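Local structure of complement C1r subcomponent (Homo sapiens, 6F1D) at residues A[62-68]-A[94-100]; A[36-40]-A[113-117]. The protein acts as a serine protease of the complement C1 complex, probably activating C1s, and through this calcium-binding CUB2 domain probably takes part in C1r-C1s association. One frame throughout, in Å; residues are numbered along the deposited sequence.

Contact 1: A[62-68]-A[94-100]. With CA (calcium ion), chain B.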
ATOM      1  N   TYR A  62      -8.746  12.166  -4.168  1.00 19.88           N
ATOM      2  CA  TYR A  62      -9.904  11.362  -3.775  1.00 19.55           C
ATOM      3  C   TYR A  62      -9.481  10.282  -2.801  1.00 19.21           C
ATOM      4  O   TYR A  62      -9.864  10.297  -1.628  1.00 18.01           O
ATOM      5  CB  TYR A  62     -10.535  10.736  -5.017  1.00 25.99           C
ATOM      6  CG  TYR A  62     -11.145  11.744  -5.982  1.00 24.60           C
ATOM      7  CD1 TYR A  62     -10.894  11.666  -7.350  1.00 22.58           C
ATOM      8  CD2 TYR A  62     -11.980  12.778  -5.526  1.00 32.36           C
ATOM      9  CE1 TYR A  62     -11.442  12.553  -8.222  1.00 24.53           C
ATOM     10  CE2 TYR A  62     -12.529  13.672  -6.410  1.00 29.37           C
ATOM     11  CZ  TYR A  62     -12.264  13.535  -7.763  1.00 26.01           C
ATOM     12  OH  TYR A  62     -12.807  14.430  -8.644  1.00 27.97           O
ATOM     13  N   ASP A  63      -8.705   9.333  -3.289  1.00 16.94           N
ATOM     14  CA  ASP A  63      -8.244   8.188  -2.520  1.00 19.75           C
ATOM     15  C   ASP A  63      -6.731   8.240  -2.565  1.00 18.67           C
ATOM     16  O   ASP A  63      -6.181   8.743  -3.544  1.00 16.15           O
ATOM     17  CB  ASP A  63      -8.711   6.825  -3.121  1.00 15.34           C
ATOM     18  CG  ASP A  63     -10.205   6.755  -3.353  1.00 18.13           C
ATOM     19  OD1 ASP A  63     -10.967   7.503  -2.708  1.00 18.46           O
ATOM     20  OD2 ASP A  63     -10.633   5.950  -4.211  1.00 16.80           O
ATOM     21  N   GLN A  64      -6.055   7.732  -1.519  1.00 16.91           N
ATOM     22  CA  GLN A  64      -4.592   7.821  -1.494  1.00 19.66           C
ATOM     23  C   GLN A  64      -4.019   6.562  -0.894  1.00 13.35           C
ATOM     24  O   GLN A  64      -4.520   6.099   0.135  1.00 19.12           O
ATOM     25  CB  GLN A  64      -4.075   9.000  -0.642  1.00 18.30           C
ATOM     26  CG  GLN A  64      -4.610  10.367  -1.041  1.00 20.55           C
ATOM     27  CD  GLN A  64      -6.019  10.673  -0.480  1.00 22.87           C
ATOM     28  OE1 GLN A  64      -6.381  10.220   0.596  1.00 23.29           O
ATOM     29  NE2 GLN A  64      -6.779  11.509  -1.203  1.00 20.72           N
ATOM     30  N   LEU A  65      -2.914   6.074  -1.461  1.00 16.95           N
ATOM     31  CA  LEU A  65      -2.073   5.069  -0.798  1.00 15.61           C
ATOM     32  C   LEU A  65      -0.749   5.738  -0.401  1.00 17.45           C
ATOM     33  O   LEU A  65      -0.017   6.231  -1.262  1.00 19.08           O
ATOM     34  CB  LEU A  65      -1.816   3.874  -1.720  1.00 16.55           C
ATOM     35  CG  LEU A  65      -0.913   2.803  -1.076  1.00 18.15           C
ATOM     36  CD1 LEU A  65      -1.644   2.297   0.189  1.00 16.50           C
ATOM     37  CD2 LEU A  65      -0.709   1.632  -2.070  1.00 22.31           C
ATOM     38  N   GLN A  66      -0.460   5.809   0.894  1.00 16.94           N
ATOM     39  CA  GLN A  66       0.739   6.476   1.383  1.00 15.81           C
ATOM     40  C   GLN A  66       1.644   5.417   1.988  1.00 17.97           C
ATOM     41  O   GLN A  66       1.158   4.500   2.651  1.00 19.07           O
ATOM     42  CB  GLN A  66       0.399   7.518   2.442  1.00 19.46           C
ATOM     43  CG  GLN A  66      -0.740   8.400   2.083  1.00 30.39           C
ATOM     44  CD  GLN A  66      -0.923   9.475   3.101  1.00 40.02           C
ATOM     45  OE1 GLN A  66      -0.532   9.315   4.275  1.00 33.25           O
ATOM     46  NE2 GLN A  66      -1.520  10.580   2.684  1.00 36.09           N
ATOM     47  N   ILE A  67       2.941   5.512   1.723  1.00 15.92           N
ATOM     48  CA  ILE A  67       3.898   4.508   2.181  1.00 19.61           C
ATOM     49  C   ILE A  67       4.963   5.183   3.036  1.00 19.98           C
ATOM     50  O   ILE A  67       5.513   6.217   2.645  1.00 18.44           O
ATOM     51  CB  ILE A  67       4.530   3.772   0.993  1.00 21.85           C
ATOM     52  CG1 ILE A  67       3.397   3.174   0.133  1.00 21.94           C
ATOM     53  CG2 ILE A  67       5.562   2.761   1.517  1.00 21.58           C
ATOM     54  CD1 ILE A  67       3.818   2.156  -0.934  1.00 25.66           C
ATOM     55  N   TYR A  68       5.246   4.593   4.205  1.00 16.16           N
ATOM     56  CA  TYR A  68       6.184   5.125   5.188  1.00 17.34           C
ATOM     57  C   TYR A  68       7.227   4.060   5.462  1.00 19.92           C
ATOM     58  O   TYR A  68       6.899   2.874   5.582  1.00 20.39           O
ATOM     59  CB  TYR A  68       5.514   5.483   6.497  1.00 20.46           C
ATOM     60  CG  TYR A  68       4.553   6.622   6.334  1.00 18.04           C
ATOM     61  CD1 TYR A  68       3.257   6.384   5.866  1.00 26.63           C
ATOM     62  CD2 TYR A  68       4.935   7.909   6.582  1.00 23.11           C
ATOM     63  CE1 TYR A  68       2.345   7.465   5.691  1.00 25.08           C
ATOM     64  CE2 TYR A  68       4.026   9.007   6.425  1.00 29.88           C
ATOM     65  CZ  TYR A  68       2.743   8.744   5.964  1.00 29.03           C
ATOM     66  OH  TYR A  68       1.841   9.754   5.773  1.00 36.91           O
ATOM     67  N   ASP A  94       4.957   1.140   6.907  1.00 18.41           N
ATOM     68  CA  ASP A  94       3.516   1.259   7.101  1.00 21.44           C
ATOM     69  C   ASP A  94       2.899   1.742   5.798  1.00 25.13           C
ATOM     70  O   ASP A  94       3.468   2.604   5.124  1.00 21.74           O
ATOM     71  CB  ASP A  94       3.174   2.213   8.226  1.00 28.77           C
ATOM     72  CG  ASP A  94       3.686   1.715   9.599  1.00 53.68           C
ATOM     73  OD1 ASP A  94       2.856   1.210  10.416  1.00 46.63           O
ATOM     74  OD2 ASP A  94       4.917   1.840   9.859  1.00 57.03           O
ATOM     75  N   LEU A  95       1.769   1.155   5.421  1.00 19.14           N
ATOM     76  CA  LEU A  95       0.938   1.654   4.326  1.00 16.66           C
ATOM     77  C   LEU A  95      -0.367   2.164   4.906  1.00 20.85           C
ATOM     78  O   LEU A  95      -0.990   1.486   5.722  1.00 24.80           O
ATOM     79  CB  LEU A  95       0.641   0.578   3.301  1.00 23.09           C
ATOM     80  CG  LEU A  95       1.912   0.055   2.639  1.00 31.69           C
ATOM     81  CD1 LEU A  95       2.312  -1.171   3.410  1.00 24.11           C
ATOM     82  CD2 LEU A  95       1.624  -0.272   1.184  1.00 34.80           C
ATOM     83  N   LEU A  96      -0.754   3.360   4.501  1.00 15.45           N
ATOM     84  CA  LEU A  96      -1.998   3.983   4.912  1.00 14.66           C
ATOM     85  C   LEU A  96      -2.807   4.106   3.631  1.00 20.97           C
ATOM     86  O   LEU A  96      -2.323   4.671   2.656  1.00 19.03           O
ATOM     87  CB  LEU A  96      -1.754   5.364   5.511  1.00 18.09           C
ATOM     88  CG  LEU A  96      -0.940   5.478   6.786  1.00 21.88           C
ATOM     89  CD1 LEU A  96      -1.125   6.895   7.331  1.00 24.00           C
ATOM     90  CD2 LEU A  96      -1.401   4.405   7.774  1.00 20.77           C
ATOM     91  N   PHE A  97      -3.997   3.536   3.606  1.00 15.25           N
ATOM     92  CA  PHE A  97      -4.884   3.660   2.449  1.00 16.56           C
ATOM     93  C   PHE A  97      -6.143   4.405   2.886  1.00 19.62           C
ATOM     94  O   PHE A  97      -6.892   3.905   3.736  1.00 20.05           O
ATOM     95  CB  PHE A  97      -5.212   2.250   1.934  1.00 17.23           C
ATOM     96  CG  PHE A  97      -6.002   2.204   0.658  1.00 15.11           C
ATOM     97  CD1 PHE A  97      -7.004   1.268   0.525  1.00 17.66           C
ATOM     98  CD2 PHE A  97      -5.707   3.038  -0.409  1.00 17.51           C
ATOM     99  CE1 PHE A  97      -7.759   1.183  -0.672  1.00 18.60           C
ATOM    100  CE2 PHE A  97      -6.451   2.948  -1.609  1.00 20.91           C
ATOM    101  CZ  PHE A  97      -7.451   2.016  -1.726  1.00 14.98           C
ATOM    102  N   PHE A  98      -6.393   5.570   2.289  1.00 14.47           N
ATOM    103  CA  PHE A  98      -7.566   6.385   2.582  1.00 19.84           C
ATOM    104  C   PHE A  98      -8.470   6.404   1.362  1.00 20.72           C
ATOM    105  O   PHE A  98      -7.986   6.617   0.249  1.00 15.47           O
ATOM    106  CB  PHE A  98      -7.183   7.832   2.871  1.00 20.48           C
ATOM    107  CG  PHE A  98      -6.253   8.015   4.044  1.00 27.68           C
ATOM    108  CD1 PHE A  98      -6.759   8.130   5.327  1.00 34.37           C
ATOM    109  CD2 PHE A  98      -4.876   8.135   3.850  1.00 30.41           C
ATOM    110  CE1 PHE A  98      -5.920   8.328   6.417  1.00 39.99           C
ATOM    111  CE2 PHE A  98      -4.015   8.341   4.943  1.00 24.66           C
ATOM    112  CZ  PHE A  98      -4.544   8.436   6.222  1.00 29.30           C
ATOM    113  N   THR A  99      -9.765   6.218   1.554  1.00 15.42           N
ATOM    114  CA  THR A  99     -10.657   6.291   0.409  1.00 23.85           C
ATOM    115  C   THR A  99     -11.836   7.166   0.761  1.00 18.63           C
ATOM    116  O   THR A  99     -12.259   7.251   1.927  1.00 22.73           O
ATOM    117  CB  THR A  99     -11.162   4.912  -0.045  1.00 21.64           C
ATOM    118  OG1 THR A  99     -11.992   4.346   0.984  1.00 20.46           O
ATOM    119  CG2 THR A  99      -9.994   3.955  -0.256  1.00 14.97           C
ATOM    120  N   ASP A 100     -12.389   7.806  -0.247  1.00 19.69           N
ATOM    121  CA  ASP A 100     -13.468   8.748  -0.000  1.00 20.17           C
ATOM    122  C   ASP A 100     -14.813   8.045  -0.180  1.00 21.43           C
ATOM    123  O   ASP A 100     -14.877   6.818  -0.186  1.00 23.40           O
ATOM    124  CB  ASP A 100     -13.337   9.960  -0.922  1.00 22.08           C
ATOM    125  CG  ASP A 100     -13.600   9.620  -2.412  1.00 27.47           C
ATOM    126  OD1 ASP A 100     -13.810   8.430  -2.769  1.00 20.54           O
ATOM    127  OD2 ASP A 100     -13.575  10.574  -3.239  1.00 29.42           O
TER
HETATM  128 CA    CA B 300     -12.978   6.707  -4.133  1.00 21.35          CA
HETATM  129  O   HOH W   1     -13.631   5.343  -2.371  1.00 19.31           O
HETATM  130  O   HOH W   2     -13.142   4.539  -5.446  1.00 19.73           O
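Between Q64-Y68 and D94-F98 the backbones run antiparallel, axes 4.7 Å apart at closest approach, paired by six N-H...O=C bonds as neighbouring strands of one sheet in the CUB beta-sandwich. L65, I67, L95 and F97 turn to the buried face, where branched and aromatic groups suit the interior: I67 CD1 lies alongside L95 CD2 at 3.9 Å, and F46 of the other sheet touches L65 and I67. The opposite face carries Q64, Q66, Y68, D94, L96 and F98, a mixture fit for a partly exposed surface. There the Y68 hydroxyl donates to Q66 OE1 (2.8 Å) from above the amide carbonyl plane, while Q66 NE2 bonds E76. Q66 OE1 also lies at the edge of the F98 ring, 3.7 Å from F98 CE2.

Beyond the strands, D63 and D100 bind calcium with E53, S102 and two waters. D63 chelates through OD1 (2.6 Å from calcium) and OD2, D100 through OD1, its CG set between backbone N and carbonyl carbon (chi1 69°), which turns the carboxylate to the ion. Y24 hydrogen-bonds D63 OD2. D100 N meets D63 OD1 at 2.9 Å from 35° above the carboxylate plane.

Contact 2: A[36-40]-A[113-117]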
ATOM      1  N   VAL A  36       9.787  -6.561  10.482  1.00 25.64           N
ATOM      2  CA  VAL A  36      10.637  -7.750  10.399  1.00 30.63           C
ATOM      3  C   VAL A  36      11.881  -7.498  11.239  1.00 32.78           C
ATOM      4  O   VAL A  36      12.055  -6.429  11.833  1.00 29.99           O
ATOM      5  CB  VAL A  36      10.985  -8.122   8.944  1.00 29.56           C
ATOM      6  CG1 VAL A  36       9.697  -8.420   8.152  1.00 27.40           C
ATOM      7  CG2 VAL A  36      11.727  -7.001   8.263  1.00 23.63           C
ATOM      8  N   GLU A  37      12.739  -8.509  11.341  1.00 39.69           N
ATOM      9  CA  GLU A  37      13.811  -8.374  12.316  1.00 38.33           C
ATOM     10  C   GLU A  37      14.883  -7.415  11.805  1.00 39.82           C
ATOM     11  O   GLU A  37      15.081  -7.249  10.598  1.00 37.73           O
ATOM     12  CB  GLU A  37      14.421  -9.731  12.680  1.00 52.85           C
ATOM     13  CG  GLU A  37      15.709  -9.668  13.547  1.00 79.81           C
ATOM     14  CD  GLU A  37      15.590  -8.931  14.916  1.00 95.85           C
ATOM     15  OE1 GLU A  37      16.371  -9.290  15.830  1.00102.49           O
ATOM     16  OE2 GLU A  37      14.761  -8.004  15.099  1.00 98.85           O
ATOM     17  N   ARG A  38      15.528  -6.722  12.759  1.00 37.47           N
ATOM     18  CA  ARG A  38      16.680  -5.894  12.455  1.00 45.05           C
ATOM     19  C   ARG A  38      17.686  -6.696  11.638  1.00 56.22           C
ATOM     20  O   ARG A  38      17.848  -7.909  11.820  1.00 58.38           O
ATOM     21  CB  ARG A  38      17.315  -5.397  13.753  1.00 59.20           C
ATOM     22  CG  ARG A  38      18.448  -4.391  13.570  1.00 72.78           C
ATOM     23  CD  ARG A  38      18.710  -3.589  14.847  1.00 81.98           C
ATOM     24  NE  ARG A  38      17.510  -2.890  15.309  1.00 81.55           N
ATOM     25  CZ  ARG A  38      17.092  -2.873  16.572  1.00 80.47           C
ATOM     26  NH1 ARG A  38      17.788  -3.507  17.514  1.00 75.77           N
ATOM     27  NH2 ARG A  38      15.979  -2.219  16.891  1.00 75.50           N
ATOM     28  N   GLY A  39      18.354  -6.021  10.710  1.00 58.62           N
ATOM     29  CA  GLY A  39      19.238  -6.720   9.805  1.00 52.75           C
ATOM     30  C   GLY A  39      18.567  -7.323   8.597  1.00 50.82           C
ATOM     31  O   GLY A  39      19.240  -7.997   7.815  1.00 51.03           O
ATOM     32  N   LEU A  40      17.261  -7.124   8.430  1.00 39.46           N
ATOM     33  CA  LEU A  40      16.584  -7.382   7.175  1.00 37.53           C
ATOM     34  C   LEU A  40      16.045  -6.062   6.656  1.00 31.27           C
ATOM     35  O   LEU A  40      15.708  -5.170   7.433  1.00 39.87           O
ATOM     36  CB  LEU A  40      15.429  -8.363   7.335  1.00 37.91           C
ATOM     37  CG  LEU A  40      15.690  -9.817   7.718  1.00 39.74           C
ATOM     38  CD1 LEU A  40      14.366 -10.513   7.775  1.00 38.32           C
ATOM     39  CD2 LEU A  40      16.633 -10.541   6.734  1.00 45.20           C
ATOM     40  N   THR A 113       9.216  -8.705   0.160  1.00 20.16           N
ATOM     41  CA  THR A 113      10.219  -9.709   0.448  1.00 21.94           C
ATOM     42  C   THR A 113      11.263  -9.041   1.317  1.00 22.32           C
ATOM     43  O   THR A 113      11.310  -7.810   1.400  1.00 21.79           O
ATOM     44  CB  THR A 113      10.863 -10.245  -0.826  1.00 33.59           C
ATOM     45  OG1 THR A 113      11.222  -9.127  -1.682  1.00 24.89           O
ATOM     46  CG2 THR A 113       9.886 -11.215  -1.587  1.00 31.76           C
ATOM     47  N   THR A 114      12.156  -9.835   1.889  1.00 24.00           N
ATOM     48  CA  THR A 114      13.192  -9.286   2.747  1.00 29.07           C
ATOM     49  C   THR A 114      14.561  -9.653   2.197  1.00 30.81           C
ATOM     50  O   THR A 114      14.774 -10.738   1.642  1.00 31.49           O
ATOM     51  CB  THR A 114      13.057  -9.767   4.204  1.00 24.70           C
ATOM     52  OG1 THR A 114      12.888 -11.186   4.226  1.00 31.70           O
ATOM     53  CG2 THR A 114      11.825  -9.151   4.864  1.00 22.64           C
ATOM     54  N   GLU A 115      15.468  -8.706   2.330  1.00 33.46           N
ATOM     55  CA  GLU A 115      16.852  -8.838   1.938  1.00 38.25           C
ATOM     56  C   GLU A 115      17.684  -8.880   3.204  1.00 45.04           C
ATOM     57  O   GLU A 115      17.451  -8.106   4.154  1.00 33.10           O
ATOM     58  CB  GLU A 115      17.279  -7.666   1.050  1.00 49.76           C
ATOM     59  CG  GLU A 115      18.785  -7.562   0.818  1.00 63.12           C
ATOM     60  CD  GLU A 115      19.208  -6.220   0.218  1.00 80.38           C
ATOM     61  OE1 GLU A 115      18.351  -5.494  -0.333  1.00 80.20           O
ATOM     62  OE2 GLU A 115      20.412  -5.891   0.295  1.00 89.79           O
ATOM     63  N   ILE A 116      18.636  -9.801   3.212  1.00 38.07           N
ATOM     64  CA  ILE A 116      19.500 -10.021   4.360  1.00 57.59           C
ATOM     65  C   ILE A 116      20.644  -9.016   4.297  1.00 60.06           C
ATOM     66  O   ILE A 116      21.362  -8.943   3.296  1.00 60.48           O
ATOM     67  CB  ILE A 116      20.028 -11.463   4.370  1.00 65.56           C
ATOM     68  CG1 ILE A 116      18.907 -12.441   4.735  1.00 58.58           C
ATOM     69  CG2 ILE A 116      21.205 -11.575   5.313  1.00 66.63           C
ATOM     70  CD1 ILE A 116      18.226 -13.048   3.548  1.00 64.74           C
ATOM     71  N   ILE A 117      20.800  -8.232   5.353  1.00 61.23           N
ATOM     72  CA  ILE A 117      21.880  -7.255   5.424  1.00 65.12           C
ATOM     73  C   ILE A 117      23.187  -7.943   5.782  1.00 66.28           C
ATOM     74  O   ILE A 117      24.199  -7.756   5.109  1.00 78.73           O
ATOM     75  CB  ILE A 117      21.550  -6.153   6.426  1.00 59.97           C
ATOM     76  CG1 ILE A 117      20.483  -5.221   5.849  1.00 58.86           C
ATOM     77  CG2 ILE A 117      22.798  -5.396   6.807  1.00 56.28           C
ATOM     78  CD1 ILE A 117      19.940  -4.237   6.877  1.00 57.34           C
TER
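T114 is the first residue of 113-117 to meet 36-40, its methyl CG2 reaching tip to tip toward V36, 4.0 Å from V36 CG1. Its CB also lies 3.9 Å from L40 CD1, the two side chains crossing obliquely. A threonine suits this partly exposed place because its two branches do different work: the methyl packs against V36 while OG1 bonds the carbonyl oxygen of A11.

The side chain of E115 starts away from 36-40, and its OE1 hydrogen-bonds H43; it takes part here through its backbone: E115 O lies 3.2 Å from L40 CA in a CA-H...O contact. I116 forms an antiparallel non-hydrogen-bonded pair with L40. The two side chains lie side by side and point the same way, I116 CG1 touching L40 CD2 at 3.6 Å. With its CG anti to the carbonyl carbon (chi1 -66°), L40 spreads one methyl to T114 and the other to I116. Replacing L40, an alanine here would lack CG and both methyls, and is likely to leave T114 CB and I116 CG1 without their apolar partner, opening a gap at this end of the sheet.

I117, the last residue, donates its N-H to G39 O at 2.9 Å, with an N-H...O angle of 162°. Its CB and CG1 pack on the same carbonyl, and CD1 comes within 3.9 Å of G39 CA. G39 belongs to a type II beta turn from E37 to L40, closed by L40 N to E37 O; at its positive phi of 84° a CB would press on the preceding carbonyl, so glycine fits.

The turn joins strand 29-35 of one sheet to strand 40-46 of the other. Strand 109-116 lies between 40-46 and 13-16, extending its antiparallel pairing with 40-46 through E115 and T41, while V36 touches L42 and bonds N91.

In the fold
Contact 1 lies within one sheet; contact 2 is where the loop leaving that sheet pairs at the end of the other. Their centres are 24 Å apart and their nearest atoms about 10 Å. Contact 1 is the more central, its centre about 7 Å from that of the chain, against about 19 Å for contact 2. Contact 1 ends at the calcium site, whereas contact 2 lies at the far end of the domain, its nearest atom, T113 N, 27.4 Å from the ion. In sequence, 62-68 and 94-100 are nested within the loop that 36-40 and 113-117 close, and the next strand after 92-98 is 109-116. A sodium ion lies about 6 Å from the F97 side chain.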